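MmeI (PDB 5HR4) is a Type IIL restriction-modification enzyme that binds DNA and probably methylates adenine on its exocyclic amino group using S-adenosyl-L-methionine. Local coordinates at residues A[458-470]-A[513-525]. Numbering follows the deposited sequence.
With SFG (sinefungin), chain H.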
ATOM      1  N   ASN A 458       0.331 -18.346  12.713  1.00 33.19           N
ATOM      2  CA  ASN A 458       0.032 -18.521  11.295  1.00 27.79           C
ATOM      3  C   ASN A 458      -1.471 -18.728  11.193  1.00 28.76           C
ATOM      4  O   ASN A 458      -1.973 -19.823  11.453  1.00 27.75           O
ATOM      5  CB  ASN A 458       0.805 -19.699  10.706  1.00 24.32           C
ATOM      6  CG  ASN A 458       0.434 -19.988   9.245  1.00 32.22           C
ATOM      7  OD1 ASN A 458       0.618 -21.107   8.757  1.00 36.07           O
ATOM      8  ND2 ASN A 458      -0.084 -18.979   8.541  1.00 31.33           N
ATOM      9  N   ALA A 459      -2.191 -17.682  10.806  1.00 28.04           N
ATOM     10  CA  ALA A 459      -3.638 -17.721  10.771  1.00 24.70           C
ATOM     11  C   ALA A 459      -4.105 -16.551   9.925  1.00 27.42           C
ATOM     12  O   ALA A 459      -3.296 -15.851   9.314  1.00 32.51           O
ATOM     13  CB  ALA A 459      -4.219 -17.688  12.183  1.00 22.75           C
ATOM     14  N   ASN A 460      -5.412 -16.326   9.901  1.00 28.51           N
ATOM     15  CA  ASN A 460      -6.034 -15.317   9.056  1.00 30.64           C
ATOM     16  C   ASN A 460      -6.624 -14.252   9.969  1.00 34.20           C
ATOM     17  O   ASN A 460      -7.723 -14.425  10.507  1.00 36.83           O
ATOM     18  CB  ASN A 460      -7.101 -15.939   8.152  1.00 34.03           C
ATOM     19  CG  ASN A 460      -7.731 -14.926   7.219  1.00 34.50           C
ATOM     20  OD1 ASN A 460      -8.174 -13.851   7.640  1.00 39.72           O
ATOM     21  ND2 ASN A 460      -7.745 -15.243   5.946  1.00 29.53           N
ATOM     22  N   ALA A 461      -5.910 -13.131  10.092  1.00 32.87           N
ATOM     23  CA  ALA A 461      -6.211 -12.132  11.112  1.00 32.39           C
ATOM     24  C   ALA A 461      -7.628 -11.582  11.028  1.00 37.30           C
ATOM     25  O   ALA A 461      -8.092 -10.951  11.988  1.00 35.91           O
ATOM     26  CB  ALA A 461      -5.230 -10.976  11.003  1.00 35.21           C
ATOM     27  N   LEU A 462      -8.318 -11.775   9.906  1.00 36.88           N
ATOM     28  CA  LEU A 462      -9.674 -11.263   9.778  1.00 35.27           C
ATOM     29  C   LEU A 462     -10.720 -12.255  10.273  1.00 40.14           C
ATOM     30  O   LEU A 462     -11.844 -11.838  10.591  1.00 40.68           O
ATOM     31  CB  LEU A 462      -9.956 -10.875   8.321  1.00 34.27           C
ATOM     32  CG  LEU A 462      -9.035  -9.807   7.689  1.00 36.41           C
ATOM     33  CD1 LEU A 462      -9.564  -9.345   6.357  1.00 36.01           C
ATOM     34  CD2 LEU A 462      -8.848  -8.615   8.587  1.00 33.43           C
ATOM     35  N   GLN A 463     -10.366 -13.543  10.390  1.00 36.48           N
ATOM     36  CA  GLN A 463     -11.303 -14.589  10.777  1.00 38.28           C
ATOM     37  C   GLN A 463     -11.205 -15.001  12.240  1.00 34.36           C
ATOM     38  O   GLN A 463     -12.092 -15.708  12.715  1.00 40.73           O
ATOM     39  CB  GLN A 463     -11.108 -15.838   9.899  1.00 39.90           C
ATOM     40  CG  GLN A 463     -11.614 -15.695   8.478  1.00 38.90           C
ATOM     41  CD  GLN A 463     -11.356 -16.933   7.626  1.00 43.68           C
ATOM     42  OE1 GLN A 463     -10.868 -17.948   8.122  1.00 42.56           O
ATOM     43  NE2 GLN A 463     -11.682 -16.849   6.334  1.00 43.41           N
ATOM     44  N   ILE A 464     -10.173 -14.587  12.967  1.00 39.37           N
ATOM     45  CA  ILE A 464      -9.957 -15.032  14.339  1.00 32.08           C
ATOM     46  C   ILE A 464     -10.216 -13.888  15.323  1.00 34.98           C
ATOM     47  O   ILE A 464     -10.348 -12.720  14.952  1.00 34.92           O
ATOM     48  CB  ILE A 464      -8.536 -15.590  14.543  1.00 32.32           C
ATOM     49  CG1 ILE A 464      -7.495 -14.505  14.253  1.00 32.39           C
ATOM     50  CG2 ILE A 464      -8.299 -16.809  13.689  1.00 28.52           C
ATOM     51  CD1 ILE A 464      -6.098 -14.959  14.577  1.00 32.55           C
ATOM     52  N   ASP A 465     -10.243 -14.238  16.602  1.00 33.70           N
ATOM     53  CA  ASP A 465     -10.284 -13.256  17.676  1.00 42.49           C
ATOM     54  C   ASP A 465      -8.847 -12.925  18.090  1.00 40.68           C
ATOM     55  O   ASP A 465      -8.125 -13.806  18.577  1.00 38.26           O
ATOM     56  CB  ASP A 465     -11.090 -13.806  18.856  1.00 41.74           C
ATOM     57  CG  ASP A 465     -11.345 -12.772  19.939  1.00 43.74           C
ATOM     58  OD1 ASP A 465     -11.075 -11.570  19.724  1.00 55.14           O
ATOM     59  OD2 ASP A 465     -11.842 -13.165  21.010  1.00 49.00           O
ATOM     60  N   TRP A 466      -8.434 -11.660  17.904  1.00 31.52           N
ATOM     61  CA  TRP A 466      -7.057 -11.288  18.237  1.00 35.06           C
ATOM     62  C   TRP A 466      -6.679 -11.657  19.672  1.00 34.62           C
ATOM     63  O   TRP A 466      -5.519 -11.987  19.937  1.00 32.74           O
ATOM     64  CB  TRP A 466      -6.821  -9.787  17.975  1.00 30.27           C
ATOM     65  CG  TRP A 466      -6.784  -9.477  16.491  1.00 32.30           C
ATOM     66  CD1 TRP A 466      -6.885 -10.381  15.475  1.00 29.62           C
ATOM     67  CD2 TRP A 466      -6.637  -8.194  15.866  1.00 31.01           C
ATOM     68  NE1 TRP A 466      -6.824  -9.754  14.262  1.00 27.86           N
ATOM     69  CE2 TRP A 466      -6.673  -8.408  14.468  1.00 35.36           C
ATOM     70  CE3 TRP A 466      -6.472  -6.893  16.345  1.00 30.47           C
ATOM     71  CZ2 TRP A 466      -6.559  -7.362  13.544  1.00 30.51           C
ATOM     72  CZ3 TRP A 466      -6.355  -5.857  15.426  1.00 30.24           C
ATOM     73  CH2 TRP A 466      -6.398  -6.099  14.046  1.00 32.63           C
ATOM     74  N   ASN A 467      -7.641 -11.649  20.605  1.00 35.90           N
ATOM     75  CA  ASN A 467      -7.330 -12.025  21.989  1.00 39.66           C
ATOM     76  C   ASN A 467      -6.762 -13.439  22.125  1.00 37.37           C
ATOM     77  O   ASN A 467      -6.190 -13.760  23.170  1.00 41.63           O
ATOM     78  CB  ASN A 467      -8.563 -11.886  22.888  1.00 31.40           C
ATOM     79  CG  ASN A 467      -8.929 -10.437  23.154  1.00 41.67           C
ATOM     80  OD1 ASN A 467      -8.262  -9.737  23.941  1.00 36.76           O
ATOM     81  ND2 ASN A 467      -9.992  -9.971  22.503  1.00 37.38           N
ATOM     82  N   ASP A 468      -6.890 -14.303  21.118  1.00 36.42           N
ATOM     83  CA  ASP A 468      -6.216 -15.592  21.246  1.00 39.49           C
ATOM     84  C   ASP A 468      -4.707 -15.475  21.041  1.00 42.81           C
ATOM     85  O   ASP A 468      -3.954 -16.340  21.506  1.00 44.09           O
ATOM     86  CB  ASP A 468      -6.806 -16.602  20.268  1.00 42.19           C
ATOM     87  CG  ASP A 468      -8.281 -16.817  20.487  1.00 43.34           C
ATOM     88  OD1 ASP A 468      -8.736 -16.583  21.631  1.00 49.53           O
ATOM     89  OD2 ASP A 468      -8.978 -17.213  19.521  1.00 44.51           O
ATOM     90  N   VAL A 469      -4.249 -14.430  20.362  1.00 42.37           N
ATOM     91  CA  VAL A 469      -2.821 -14.175  20.225  1.00 40.63           C
ATOM     92  C   VAL A 469      -2.294 -13.401  21.421  1.00 40.50           C
ATOM     93  O   VAL A 469      -1.195 -13.679  21.912  1.00 40.38           O
ATOM     94  CB  VAL A 469      -2.541 -13.416  18.913  1.00 37.74           C
ATOM     95  CG1 VAL A 469      -1.028 -13.231  18.699  1.00 29.23           C
ATOM     96  CG2 VAL A 469      -3.197 -14.145  17.754  1.00 41.01           C
ATOM     97  N   LEU A 470      -3.068 -12.422  21.883  1.00 36.95           N
ATOM     98  CA  LEU A 470      -2.629 -11.524  22.945  1.00 35.09           C
ATOM     99  C   LEU A 470      -3.873 -10.902  23.550  1.00 39.85           C
ATOM    100  O   LEU A 470      -4.640 -10.237  22.841  1.00 37.79           O
ATOM    101  CB  LEU A 470      -1.682 -10.445  22.412  1.00 30.53           C
ATOM    102  CG  LEU A 470      -1.277  -9.382  23.441  1.00 35.45           C
ATOM    103  CD1 LEU A 470      -0.771 -10.064  24.688  1.00 33.10           C
ATOM    104  CD2 LEU A 470      -0.214  -8.429  22.904  1.00 29.60           C
ATOM    105  N   LEU A 513      -9.235  -4.022   0.725  1.00 31.44           N
ATOM    106  CA  LEU A 513      -9.072  -5.038   1.755  1.00 26.99           C
ATOM    107  C   LEU A 513      -8.421  -4.460   3.009  1.00 32.01           C
ATOM    108  O   LEU A 513      -8.757  -4.867   4.129  1.00 34.08           O
ATOM    109  CB  LEU A 513      -8.251  -6.216   1.225  1.00 27.10           C
ATOM    110  CG  LEU A 513      -8.171  -7.405   2.195  1.00 27.69           C
ATOM    111  CD1 LEU A 513      -9.551  -7.768   2.727  1.00 22.86           C
ATOM    112  CD2 LEU A 513      -7.509  -8.590   1.548  1.00 20.73           C
ATOM    113  N   VAL A 514      -7.487  -3.510   2.849  1.00 31.07           N
ATOM    114  CA  VAL A 514      -6.751  -3.013   4.014  1.00 28.78           C
ATOM    115  C   VAL A 514      -7.699  -2.375   5.022  1.00 32.28           C
ATOM    116  O   VAL A 514      -7.437  -2.401   6.235  1.00 31.53           O
ATOM    117  CB  VAL A 514      -5.635  -2.029   3.599  1.00 31.33           C
ATOM    118  CG1 VAL A 514      -6.201  -0.774   2.977  1.00 25.31           C
ATOM    119  CG2 VAL A 514      -4.753  -1.675   4.804  1.00 33.10           C
ATOM    120  N   ALA A 515      -8.823  -1.822   4.552  1.00 30.52           N
ATOM    121  CA  ALA A 515      -9.770  -1.202   5.472  1.00 28.47           C
ATOM    122  C   ALA A 515     -10.207  -2.172   6.558  1.00 30.81           C
ATOM    123  O   ALA A 515     -10.368  -1.773   7.708  1.00 31.42           O
ATOM    124  CB  ALA A 515     -10.977  -0.671   4.710  1.00 24.45           C
ATOM    125  N   ALA A 516     -10.327  -3.462   6.224  1.00 37.13           N
ATOM    126  CA  ALA A 516     -10.771  -4.477   7.182  1.00 33.06           C
ATOM    127  C   ALA A 516     -10.005  -4.455   8.511  1.00 31.70           C
ATOM    128  O   ALA A 516     -10.591  -4.705   9.568  1.00 36.24           O
ATOM    129  CB  ALA A 516     -10.658  -5.856   6.548  1.00 31.72           C
ATOM    130  N   TRP A 517      -8.699  -4.194   8.493  1.00 31.11           N
ATOM    131  CA  TRP A 517      -7.973  -4.230   9.767  1.00 36.32           C
ATOM    132  C   TRP A 517      -8.370  -3.100  10.714  1.00 33.59           C
ATOM    133  O   TRP A 517      -8.122  -3.215  11.917  1.00 32.48           O
ATOM    134  CB  TRP A 517      -6.454  -4.190   9.555  1.00 33.63           C
ATOM    135  CG  TRP A 517      -5.865  -5.528   9.243  1.00 31.79           C
ATOM    136  CD1 TRP A 517      -5.033  -6.263  10.028  1.00 30.86           C
ATOM    137  CD2 TRP A 517      -6.080  -6.296   8.058  1.00 31.80           C
ATOM    138  NE1 TRP A 517      -4.711  -7.444   9.402  1.00 27.14           N
ATOM    139  CE2 TRP A 517      -5.340  -7.485   8.190  1.00 28.78           C
ATOM    140  CE3 TRP A 517      -6.820  -6.088   6.893  1.00 32.64           C
ATOM    141  CZ2 TRP A 517      -5.316  -8.463   7.200  1.00 34.92           C
ATOM    142  CZ3 TRP A 517      -6.803  -7.064   5.908  1.00 33.62           C
ATOM    143  CH2 TRP A 517      -6.058  -8.239   6.068  1.00 36.03           C
ATOM    144  N   TYR A 518      -8.982  -2.021  10.209  1.00 31.01           N
ATOM    145  CA  TYR A 518      -9.318  -0.899  11.085  1.00 31.65           C
ATOM    146  C   TYR A 518     -10.465  -1.217  12.039  1.00 36.45           C
ATOM    147  O   TYR A 518     -10.325  -0.949  13.247  1.00 37.42           O
ATOM    148  CB  TYR A 518      -9.609   0.348  10.245  1.00 30.86           C
ATOM    149  CG  TYR A 518      -8.381   1.009   9.671  1.00 32.02           C
ATOM    150  CD1 TYR A 518      -7.707   0.451   8.588  1.00 31.12           C
ATOM    151  CD2 TYR A 518      -7.910   2.205  10.195  1.00 35.76           C
ATOM    152  CE1 TYR A 518      -6.598   1.047   8.056  1.00 31.72           C
ATOM    153  CE2 TYR A 518      -6.791   2.822   9.669  1.00 35.19           C
ATOM    154  CZ  TYR A 518      -6.139   2.235   8.602  1.00 36.93           C
ATOM    155  OH  TYR A 518      -5.030   2.841   8.075  1.00 35.06           O
ATOM    156  N   PRO A 519     -11.611  -1.745  11.595  1.00 35.10           N
ATOM    157  CA  PRO A 519     -12.648  -2.117  12.570  1.00 35.99           C
ATOM    158  C   PRO A 519     -12.204  -3.224  13.501  1.00 36.95           C
ATOM    159  O   PRO A 519     -12.599  -3.226  14.673  1.00 36.25           O
ATOM    160  CB  PRO A 519     -13.818  -2.572  11.685  1.00 39.49           C
ATOM    161  CG  PRO A 519     -13.569  -1.939  10.381  1.00 40.08           C
ATOM    162  CD  PRO A 519     -12.087  -1.937  10.219  1.00 35.01           C
ATOM    163  N   LYS A 520     -11.404  -4.176  13.008  1.00 37.43           N
ATOM    164  CA  LYS A 520     -10.823  -5.196  13.875  1.00 32.93           C
ATOM    165  C   LYS A 520     -10.094  -4.549  15.040  1.00 33.20           C
ATOM    166  O   LYS A 520     -10.498  -4.700  16.197  1.00 37.07           O
ATOM    167  CB  LYS A 520      -9.884  -6.101  13.075  1.00 30.36           C
ATOM    168  CG  LYS A 520     -10.571  -7.307  12.508  1.00 32.31           C
ATOM    169  CD  LYS A 520     -11.084  -8.198  13.624  1.00 30.95           C
ATOM    170  CE  LYS A 520     -11.082  -9.662  13.236  1.00 29.48           C
ATOM    171  NZ  LYS A 520     -11.646 -10.515  14.330  1.00 29.83           N
ATOM    172  N   ALA A 521      -9.019  -3.807  14.743  1.00 37.24           N
ATOM    173  CA  ALA A 521      -8.312  -3.049  15.773  1.00 33.35           C
ATOM    174  C   ALA A 521      -9.275  -2.232  16.617  1.00 33.30           C
ATOM    175  O   ALA A 521      -9.199  -2.252  17.851  1.00 33.84           O
ATOM    176  CB  ALA A 521      -7.274  -2.133  15.132  1.00 33.18           C
ATOM    177  N   ALA A 522     -10.216  -1.534  15.970  1.00 29.85           N
ATOM    178  CA  ALA A 522     -11.142  -0.677  16.709  1.00 33.44           C
ATOM    179  C   ALA A 522     -12.001  -1.478  17.681  1.00 34.21           C
ATOM    180  O   ALA A 522     -12.296  -1.009  18.783  1.00 38.88           O
ATOM    181  CB  ALA A 522     -12.025   0.109  15.747  1.00 34.74           C
ATOM    182  N   HIS A 523     -12.416  -2.686  17.297  1.00 40.00           N
ATOM    183  CA  HIS A 523     -13.168  -3.522  18.231  1.00 39.20           C
ATOM    184  C   HIS A 523     -12.254  -4.112  19.300  1.00 35.85           C
ATOM    185  O   HIS A 523     -12.626  -4.184  20.475  1.00 37.33           O
ATOM    186  CB  HIS A 523     -13.917  -4.624  17.473  1.00 35.20           C
ATOM    187  CG  HIS A 523     -15.195  -4.153  16.840  1.00 47.41           C
ATOM    188  ND1 HIS A 523     -15.347  -4.007  15.475  1.00 51.12           N
ATOM    189  CD2 HIS A 523     -16.374  -3.774  17.388  1.00 48.51           C
ATOM    190  CE1 HIS A 523     -16.567  -3.571  15.210  1.00 43.88           C
ATOM    191  NE2 HIS A 523     -17.211  -3.423  16.354  1.00 49.13           N
ATOM    192  N   TYR A 524     -11.040  -4.498  18.913  1.00 32.80           N
ATOM    193  CA  TYR A 524     -10.094  -5.092  19.845  1.00 30.14           C
ATOM    194  C   TYR A 524      -9.742  -4.146  20.991  1.00 37.72           C
ATOM    195  O   TYR A 524      -9.688  -4.558  22.156  1.00 42.94           O
ATOM    196  CB  TYR A 524      -8.845  -5.490  19.074  1.00 33.55           C
ATOM    197  CG  TYR A 524      -7.720  -6.064  19.903  1.00 36.38           C
ATOM    198  CD1 TYR A 524      -7.812  -7.333  20.454  1.00 37.45           C
ATOM    199  CD2 TYR A 524      -6.546  -5.360  20.091  1.00 32.04           C
ATOM    200  CE1 TYR A 524      -6.770  -7.863  21.197  1.00 36.75           C
ATOM    201  CE2 TYR A 524      -5.502  -5.886  20.826  1.00 32.36           C
ATOM    202  CZ  TYR A 524      -5.618  -7.134  21.371  1.00 34.03           C
ATOM    203  OH  TYR A 524      -4.581  -7.667  22.097  1.00 38.58           O
ATOM    204  N   ILE A 525      -9.473  -2.874  20.686  1.00 38.42           N
ATOM    205  CA  ILE A 525      -9.014  -1.958  21.730  1.00 41.10           C
ATOM    206  C   ILE A 525     -10.162  -1.403  22.547  1.00 42.04           C
ATOM    207  O   ILE A 525      -9.921  -0.655  23.505  1.00 40.62           O
ATOM    208  CB  ILE A 525      -8.186  -0.782  21.163  1.00 32.29           C
ATOM    209  CG1 ILE A 525      -9.057   0.158  20.336  1.00 33.32           C
ATOM    210  CG2 ILE A 525      -7.044  -1.303  20.311  1.00 28.47           C
ATOM    211  CD1 ILE A 525      -8.299   1.377  19.847  1.00 34.26           C
TER
HETATM  212  N   SFG H1002       5.105  -5.687   7.146  1.00 39.36           N
HETATM  213  CA  SFG H1002       5.605  -6.917   6.569  1.00 41.66           C
HETATM  214  C   SFG H1002       7.095  -6.735   6.352  1.00 44.47           C
HETATM  215  O   SFG H1002       7.617  -5.641   6.662  1.00 45.42           O
HETATM  216  OXT SFG H1002       7.806  -7.654   5.881  1.00 43.95           O
HETATM  217  CB  SFG H1002       4.911  -7.197   5.241  1.00 40.94           C
HETATM  218  CG  SFG H1002       3.410  -7.200   5.487  1.00 38.68           C
HETATM  219  CD  SFG H1002       2.764  -7.209   4.119  1.00 36.43           C
HETATM  220  NE  SFG H1002       2.762  -5.839   3.647  1.00 35.96           N
HETATM  221  C5' SFG H1002       1.339  -7.785   4.164  1.00 40.93           C
HETATM  222  C4' SFG H1002       1.242  -9.216   4.795  1.00 40.18           C
HETATM  223  O4' SFG H1002       0.001  -9.454   5.110  1.00 39.00           O
HETATM  224  C3' SFG H1002       1.599 -10.356   3.825  1.00 45.25           C
HETATM  225  O3' SFG H1002       2.731 -10.941   4.284  1.00 50.67           O
HETATM  226  C2' SFG H1002       0.385 -11.332   3.835  1.00 42.99           C
HETATM  227  O2' SFG H1002       0.820 -12.756   3.890  1.00 45.35           O
HETATM  228  C1' SFG H1002      -0.238 -11.038   4.931  1.00 38.60           C
HETATM  229  N9  SFG H1002      -1.658 -11.181   4.842  1.00 33.27           N
HETATM  230  C8  SFG H1002      -2.453 -10.905   3.813  1.00 37.02           C
HETATM  231  N7  SFG H1002      -3.715 -11.139   4.183  1.00 34.95           N
HETATM  232  C5  SFG H1002      -3.693 -11.554   5.449  1.00 38.51           C
HETATM  233  C6  SFG H1002      -4.710 -11.933   6.290  1.00 37.93           C
HETATM  234  N6  SFG H1002      -6.140 -12.007   6.120  1.00 32.91           N
HETATM  235  N1  SFG H1002      -4.456 -12.321   7.534  1.00 36.32           N
HETATM  236  C2  SFG H1002      -3.173 -12.336   7.969  1.00 32.87           C
HETATM  237  N3  SFG H1002      -2.166 -11.966   7.135  1.00 34.79           N
HETATM  238  C4  SFG H1002      -2.427 -11.572   5.868  1.00 35.93           C
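The loop of 458-470 lies along helix 517-524 and the turns before it, with the CA atoms nearest at L462 and W517 (7.2 Å) and at W466 and Y524. L462 lies over one face of the W517 indole. Its CD2 stands 3.5 Å from the centroid of the six-membered ring of W517, almost on the ring normal, a CH-pi contact. The other branch, CD1, rests at CZ3 of that ring and also touches A516 CB and L513 CD1. At its edge the same indole meets the adenine of sinefungin, W517 CZ2 lying 3.6 Å from C6 of the ligand. The loop also binds that base through hydrogen bonds: A461 N donates to N1 of sinefungin (3.1 Å), and N460 OD1 accepts a weak bond from N6. N460 OD1 also takes the backbone N of L462 in an Asx turn, which ties the adenine contact to the loop's own bend.

W466 points at the helix, its CZ3 3.4 Å from A521 N. K520 CB lies over one face of the W466 ring, toward its rim. W466 NE1 donates to a lone pair of A461 O, which lies somewhat out of the indole plane; this helps fix the ring's rotation. The W466 edge is turned to the face of Y524 in an offset edge-to-face pair, planes at 64°. The K520 chain bends at chi2 and chi3 past the carbonyls of A461 and L462, and NZ bonds I464 O (2.6 Å). Y524, with CG anti to its N (chi1 177°), puts OH on L470 O (2.7 Å), from above the carbonyl plane.

In this Rossmann-like methyltransferase fold, the loop after edge strand 455-458 forms part of the adenine pocket and packs on helix 517-524. W466 and A461 also touch I412 of strand 409-413, W517 NE1 bonds P362 O, and helix 492-502 packs beside L462 and L513.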